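PDB 5K04: uncharacterized protein from Candida albicans, which probably serves as the non-catalytic subunit MDM20 of the NatB complex, which acetylates the N termini of proteins together with the catalytic subunit NAT3. Local coordinates for residues A[230-233]-A[234-238]; A[245-248]-A[249-252]; A[261-264]-A[265-269]. All blocks are in the same frame, centred on the assembly; numbering follows the deposited sequence.

Contact 1 (A[230-233]-A[234-238]); sequences EALH and AYTEK
The carbonyl oxygen of L232 is gripped twice by T236, one helical turn further on. T236 N reaches L232 O at 2.7 Å along an almost straight N-H line. The hydroxyl, T236 OG1, donates to L232 O at 2.8 Å. The two donors come from opposite faces of the carbonyl plane. T236 can do this because its OG1 sits between its own backbone N and carbonyl carbon (chi1 57°), folded back on the preceding turn. The hydroxyl of this buried threonine is thus satisfied inside its own helix. The same rotation brings T236 CG2 to L232 CD1 at 3.5 Å. The methyl, not the hydroxyl, meets the leucine side chain. M220 of helix 213-225 lies against both L232 and T236.

H233 and E237 form the next i to i+4 pair. E237 N bonds to H233 O at 2.9 Å. Their side chains slant across each other, with the imidazole and carboxylate planes 73° apart. H233 NE2 and E237 OE2 are 3.7 Å apart, a proximity rather than a bond. The polar ends have partners on helix 248-260: E237 OE2 accepts from W254 NE1, and H233 ND1 makes a weak bond to S257 OG. The H233 ring also stacks on W254. Y235 takes another direction and meets Y219 edge-to-face.

The arrangement is that of a helix packed between its two sequence neighbours in an array of helices, consistent with the TPR-like relationship of this family.

Contact 2 (A[245-248]-A[249-252]); sequences FDDF and DTWK
The chain leaves a loop at F245-D247 and turns into helix 248-260, with D247 at the N-cap and D246 just before it at positive phi. This is a side-chain N-cap. D247 OD2 takes a weak bond from T250 N at 3.3 Å. It also accepts from the hydroxyl T250 OG1 at 2.7 Å, which meets it on the anti side of the carboxylate, 21° out of its plane. One oxygen thus receives two donors of T250. The T250 side chain helps by placing OG1 anti to its own carbonyl carbon, turned back to the cap. The negative carboxylate at this helix end would suit the helix dipole. The F245 ring lies beside the cap, with D247 CB over one face.

The cap also forms part of the subunit interface. D247 OD1 accepts from I4 N of the NAT3 chain, and D249 OD2 makes a salt bridge to K5 of that chain. K92 of NAT3 bonds to F245 O.

Inside the first turn, W251 N bonds to D247 O at 2.8 Å. The indole of W251 points its NE1 edge back to D246 OD1 at 3.4 Å, a weak bond. That oxygen lies at the edge of the indole, in its plane, while the carboxylate is turned 80° from the ring. N278 makes a second weak bond to D246 OD1. One turn on, the K252 chain lies over a face of the F248 ring: K252 CG stands 4.3 Å from the ring centroid, 16° off the normal, a CH-pi contact.

Contact 3 (A[261-264]-A[265-269]); sequences IGKS and FEELD
I261-S264 is a short link that leaves helix 248-260 and enters helix 265-269 at S264, the N-cap. G262, with positive phi, is the C-prime residue of a Schellman motif that ends the first helix. K263 and S264 then run extended into the next one.

S264 and E267 form a capping box. S264 OG accepts from E267 N at 3.0 Å. Its chi1 of 63° puts OG between the backbone N and the carbonyl carbon, facing the first turn of the helix. In return E267 OE2 receives S264 N at 3.5 Å, a weak bond but nearly straight, with an N-H...O angle of 176°. E267 CB also lies against S264 OG at 3.2 Å. The backbone completes the turn: L268 N bonds to S264 O at 3.3 Å.

The other carboxylate oxygen of E267 faces K263. K263 NZ and E267 OE1 form a salt bridge at 3.4 Å, again weak as a hydrogen bond. The lysine bends at chi2 (-79°), and its aliphatic part passes at about a right angle to the glutamate chain. K263 CD comes within 3.2 Å of E267 OE1. E267 thus uses one oxygen for the cap and the other for the lysine, on an exposed side of the turn.

The buried L268 packs on H233 of helix 229-242 and on W254 and I255 of helix 248-260. F265 faces helix 277-289, touching L286 and D287, and makes a cation-pi contact with R292. The short helix 265-269 therefore lies against three helices of the array.

Overall arrangement
From the N terminus, the chain enters contact 1 within helix 229-242. It then turns through the loop of contact 2 into helix 248-260, and through the link of contact 3 into helix 265-269. The three contacts follow in series; none nests in or crosses another. Each is local and spans adjoining residues, so none closes a long loop. Contact 1 touches both others: T236 packs on T250 of contact 2, and H233 on I261 and L268 of contact 3. Contact 2 begins helix 248-260 and contact 3 follows its end, with nearest atoms about 7 Å apart. Contact 2 alone touches the NAT3 chain.

Contact 1 (A[230-233]-A[234-238])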
# COMPACT_ATOMS: atom_id res chain seq x y z
N GLU A 230 -0.05 -40.80 4.35
CA GLU A 230 -0.15 -41.62 3.15
C GLU A 230 -0.81 -40.83 2.02
O GLU A 230 -0.27 -40.73 0.92
CB GLU A 230 -0.92 -42.91 3.44
CG GLU A 230 -0.16 -43.90 4.31
CD GLU A 230 0.84 -44.75 3.54
OE1 GLU A 230 0.91 -44.62 2.30
OE2 GLU A 230 1.56 -45.56 4.17
N ALA A 231 -1.97 -40.22 2.31
CA ALA A 231 -2.71 -39.53 1.26
C ALA A 231 -1.93 -38.34 0.71
O ALA A 231 -2.07 -38.00 -0.47
CB ALA A 231 -4.08 -39.08 1.79
N LEU A 232 -1.13 -37.70 1.55
CA LEU A 232 -0.43 -36.50 1.13
C LEU A 232 0.83 -36.83 0.35
O LEU A 232 1.18 -36.11 -0.59
CB LEU A 232 -0.07 -35.67 2.35
CG LEU A 232 0.83 -34.47 2.17
CD1 LEU A 232 0.14 -33.39 1.35
CD2 LEU A 232 1.23 -33.97 3.55
N HIS A 233 1.51 -37.92 0.73
CA HIS A 233 2.70 -38.35 0.02
C HIS A 233 2.34 -38.79 -1.38
O HIS A 233 2.99 -38.40 -2.36
CB HIS A 233 3.38 -39.50 0.78
CG HIS A 233 4.73 -39.86 0.24
ND1 HIS A 233 5.79 -38.98 0.26
CD2 HIS A 233 5.18 -40.99 -0.35
CE1 HIS A 233 6.84 -39.56 -0.29
NE2 HIS A 233 6.49 -40.78 -0.68
N ALA A 234 1.27 -39.57 -1.50
CA ALA A 234 0.72 -39.93 -2.80
C ALA A 234 0.32 -38.69 -3.59
O ALA A 234 0.64 -38.56 -4.77
CB ALA A 234 -0.48 -40.86 -2.62
N TYR A 235 -0.38 -37.75 -2.95
CA TYR A 235 -0.87 -36.58 -3.67
C TYR A 235 0.29 -35.70 -4.14
O TYR A 235 0.40 -35.37 -5.33
CB TYR A 235 -1.87 -35.79 -2.81
CG TYR A 235 -2.56 -34.64 -3.53
CD1 TYR A 235 -3.56 -34.88 -4.47
CD2 TYR A 235 -2.24 -33.31 -3.25
CE1 TYR A 235 -4.21 -33.82 -5.14
CE2 TYR A 235 -2.88 -32.25 -3.91
CZ TYR A 235 -3.86 -32.52 -4.86
OH TYR A 235 -4.49 -31.50 -5.52
N THR A 236 1.20 -35.34 -3.22
CA THR A 236 2.33 -34.50 -3.59
C THR A 236 3.20 -35.16 -4.66
O THR A 236 3.62 -34.51 -5.62
CB THR A 236 3.17 -34.14 -2.36
OG1 THR A 236 3.63 -35.33 -1.69
CG2 THR A 236 2.36 -33.30 -1.39
N GLU A 237 3.46 -36.47 -4.51
CA GLU A 237 4.24 -37.18 -5.52
C GLU A 237 3.61 -37.05 -6.90
O GLU A 237 4.32 -36.86 -7.90
CB GLU A 237 4.40 -38.66 -5.12
CG GLU A 237 5.20 -39.50 -6.10
CD GLU A 237 5.86 -40.71 -5.47
OE1 GLU A 237 5.76 -41.80 -6.05
OE2 GLU A 237 6.49 -40.57 -4.40
N LYS A 238 2.28 -37.13 -6.98
CA LYS A 238 1.60 -36.91 -8.26
C LYS A 238 1.92 -35.52 -8.81
O LYS A 238 2.31 -35.38 -9.98
CB LYS A 238 0.09 -37.09 -8.09
CG LYS A 238 -0.70 -36.95 -9.39
CD LYS A 238 -2.21 -36.77 -9.16
CE LYS A 238 -2.56 -35.36 -8.64
NZ LYS A 238 -3.96 -34.92 -8.99

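Contact 2 (A[245-248]-A[249-252])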
# COMPACT_ATOMS: atom_id res chain seq x y z
N PHE A 245 4.84 -29.68 -11.43
CA PHE A 245 4.56 -28.53 -10.59
C PHE A 245 5.86 -27.87 -10.11
O PHE A 245 6.05 -26.66 -10.29
CB PHE A 245 3.65 -28.95 -9.44
CG PHE A 245 3.07 -27.81 -8.68
CD1 PHE A 245 3.00 -26.55 -9.27
CD2 PHE A 245 2.64 -27.96 -7.38
CE1 PHE A 245 2.49 -25.48 -8.58
CE2 PHE A 245 2.13 -26.90 -6.68
CZ PHE A 245 2.06 -25.65 -7.28
N ASP A 246 6.78 -28.66 -9.55
CA ASP A 246 8.12 -28.18 -9.12
C ASP A 246 8.00 -27.04 -8.11
O ASP A 246 8.42 -25.90 -8.35
CB ASP A 246 9.00 -27.76 -10.29
CG ASP A 246 10.43 -27.40 -9.85
OD1 ASP A 246 10.83 -27.76 -8.72
OD2 ASP A 246 11.17 -26.76 -10.63
N ASP A 247 7.43 -27.38 -6.96
CA ASP A 247 6.98 -26.42 -5.95
C ASP A 247 7.65 -26.77 -4.62
O ASP A 247 7.43 -27.86 -4.08
CB ASP A 247 5.46 -26.48 -5.85
CG ASP A 247 4.89 -25.39 -5.01
OD1 ASP A 247 4.93 -24.22 -5.45
OD2 ASP A 247 4.37 -25.72 -3.93
N PHE A 248 8.46 -25.84 -4.09
CA PHE A 248 9.27 -26.16 -2.93
C PHE A 248 8.41 -26.58 -1.73
O PHE A 248 8.69 -27.59 -1.08
CB PHE A 248 10.17 -24.98 -2.56
CG PHE A 248 11.25 -25.34 -1.57
CD1 PHE A 248 12.20 -26.30 -1.89
CD2 PHE A 248 11.32 -24.73 -0.34
CE1 PHE A 248 13.21 -26.64 -1.00
CE2 PHE A 248 12.33 -25.06 0.57
CZ PHE A 248 13.27 -26.02 0.24
N ASP A 249 7.37 -25.80 -1.43
CA ASP A 249 6.47 -26.16 -0.33
C ASP A 249 5.90 -27.57 -0.52
O ASP A 249 5.77 -28.33 0.44
CB ASP A 249 5.35 -25.13 -0.22
CG ASP A 249 5.84 -23.78 0.29
OD1 ASP A 249 7.05 -23.65 0.59
OD2 ASP A 249 5.01 -22.85 0.41
N THR A 250 5.58 -27.93 -1.77
CA THR A 250 5.06 -29.26 -2.05
C THR A 250 6.15 -30.33 -1.93
O THR A 250 5.85 -31.47 -1.53
CB THR A 250 4.43 -29.29 -3.45
OG1 THR A 250 3.47 -28.22 -3.56
CG2 THR A 250 3.73 -30.63 -3.70
N TRP A 251 7.40 -29.98 -2.23
CA TRP A 251 8.51 -30.92 -2.04
C TRP A 251 8.71 -31.22 -0.57
O TRP A 251 8.94 -32.37 -0.18
CB TRP A 251 9.81 -30.36 -2.63
CG TRP A 251 10.01 -30.53 -4.14
CD1 TRP A 251 10.03 -29.53 -5.08
CD2 TRP A 251 10.26 -31.75 -4.85
NE1 TRP A 251 10.27 -30.06 -6.33
CE2 TRP A 251 10.41 -31.42 -6.21
CE3 TRP A 251 10.36 -33.09 -4.47
CZ2 TRP A 251 10.66 -32.38 -7.19
CZ3 TRP A 251 10.61 -34.04 -5.44
CH2 TRP A 251 10.76 -33.68 -6.78
N LYS A 252 8.63 -30.19 0.27
CA LYS A 252 8.85 -30.38 1.70
C LYS A 252 7.78 -31.28 2.30
O LYS A 252 8.09 -32.18 3.10
CB LYS A 252 8.88 -29.03 2.41
CG LYS A 252 10.10 -28.17 2.04
CD LYS A 252 9.88 -26.68 2.37
CE LYS A 252 9.87 -26.42 3.87
NZ LYS A 252 9.62 -24.99 4.15

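Contact 3 (A[261-264]-A[265-269])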
# COMPACT_ATOMS: atom_id res chain seq x y z
N ILE A 261 5.44 -42.07 6.79
CA ILE A 261 4.89 -43.36 6.40
C ILE A 261 5.99 -44.42 6.32
O ILE A 261 5.75 -45.54 5.84
CB ILE A 261 4.11 -43.27 5.07
CG1 ILE A 261 5.04 -43.02 3.90
CG2 ILE A 261 3.02 -42.20 5.13
CD1 ILE A 261 4.30 -43.00 2.57
N GLY A 262 7.19 -44.09 6.79
CA GLY A 262 8.26 -45.06 6.97
C GLY A 262 9.27 -45.18 5.85
O GLY A 262 10.07 -46.12 5.86
N LYS A 263 9.28 -44.25 4.89
CA LYS A 263 10.23 -44.33 3.79
C LYS A 263 11.64 -44.05 4.30
O LYS A 263 11.84 -43.22 5.19
CB LYS A 263 9.87 -43.34 2.69
CG LYS A 263 8.49 -43.55 2.10
CD LYS A 263 8.48 -44.70 1.10
CE LYS A 263 7.12 -44.79 0.40
NZ LYS A 263 7.18 -45.67 -0.80
N SER A 264 12.61 -44.76 3.73
CA SER A 264 14.00 -44.52 4.09
C SER A 264 14.52 -43.24 3.44
O SER A 264 13.96 -42.73 2.47
CB SER A 264 14.88 -45.70 3.68
OG SER A 264 14.88 -45.86 2.28
N PHE A 265 15.61 -42.72 4.00
CA PHE A 265 16.30 -41.59 3.38
C PHE A 265 16.67 -41.92 1.94
O PHE A 265 16.40 -41.14 1.02
CB PHE A 265 17.55 -41.23 4.20
CG PHE A 265 18.45 -40.24 3.52
CD1 PHE A 265 18.25 -38.88 3.66
CD2 PHE A 265 19.52 -40.67 2.73
CE1 PHE A 265 19.09 -37.96 3.04
CE2 PHE A 265 20.35 -39.76 2.10
CZ PHE A 265 20.13 -38.40 2.26
N GLU A 266 17.27 -43.10 1.73
CA GLU A 266 17.70 -43.51 0.40
C GLU A 266 16.53 -43.59 -0.57
O GLU A 266 16.66 -43.23 -1.74
CB GLU A 266 18.42 -44.87 0.48
CG GLU A 266 19.77 -44.85 1.21
CD GLU A 266 19.64 -44.74 2.73
OE1 GLU A 266 18.53 -44.98 3.26
OE2 GLU A 266 20.64 -44.42 3.40
N GLU A 267 15.38 -44.11 -0.10
CA GLU A 267 14.20 -44.19 -0.96
C GLU A 267 13.81 -42.82 -1.49
O GLU A 267 13.46 -42.68 -2.66
CB GLU A 267 13.04 -44.81 -0.18
CG GLU A 267 12.47 -46.08 -0.79
CD GLU A 267 11.42 -46.72 0.09
OE1 GLU A 267 10.28 -46.89 -0.38
OE2 GLU A 267 11.74 -47.05 1.25
N LEU A 268 13.87 -41.79 -0.64
CA LEU A 268 13.52 -40.45 -1.07
C LEU A 268 14.59 -39.86 -1.98
O LEU A 268 14.30 -39.39 -3.09
CB LEU A 268 13.27 -39.55 0.15
CG LEU A 268 12.04 -39.94 0.99
CD1 LEU A 268 11.79 -38.97 2.13
CD2 LEU A 268 10.81 -40.05 0.11
N ASP A 269 15.85 -39.93 -1.54
CA ASP A 269 16.96 -39.30 -2.26
C ASP A 269 17.15 -39.89 -3.66
O ASP A 269 17.57 -39.17 -4.57
CB ASP A 269 18.24 -39.46 -1.42
CG ASP A 269 19.45 -38.76 -2.05
OD1 ASP A 269 19.44 -37.52 -2.20
OD2 ASP A 269 20.45 -39.45 -2.35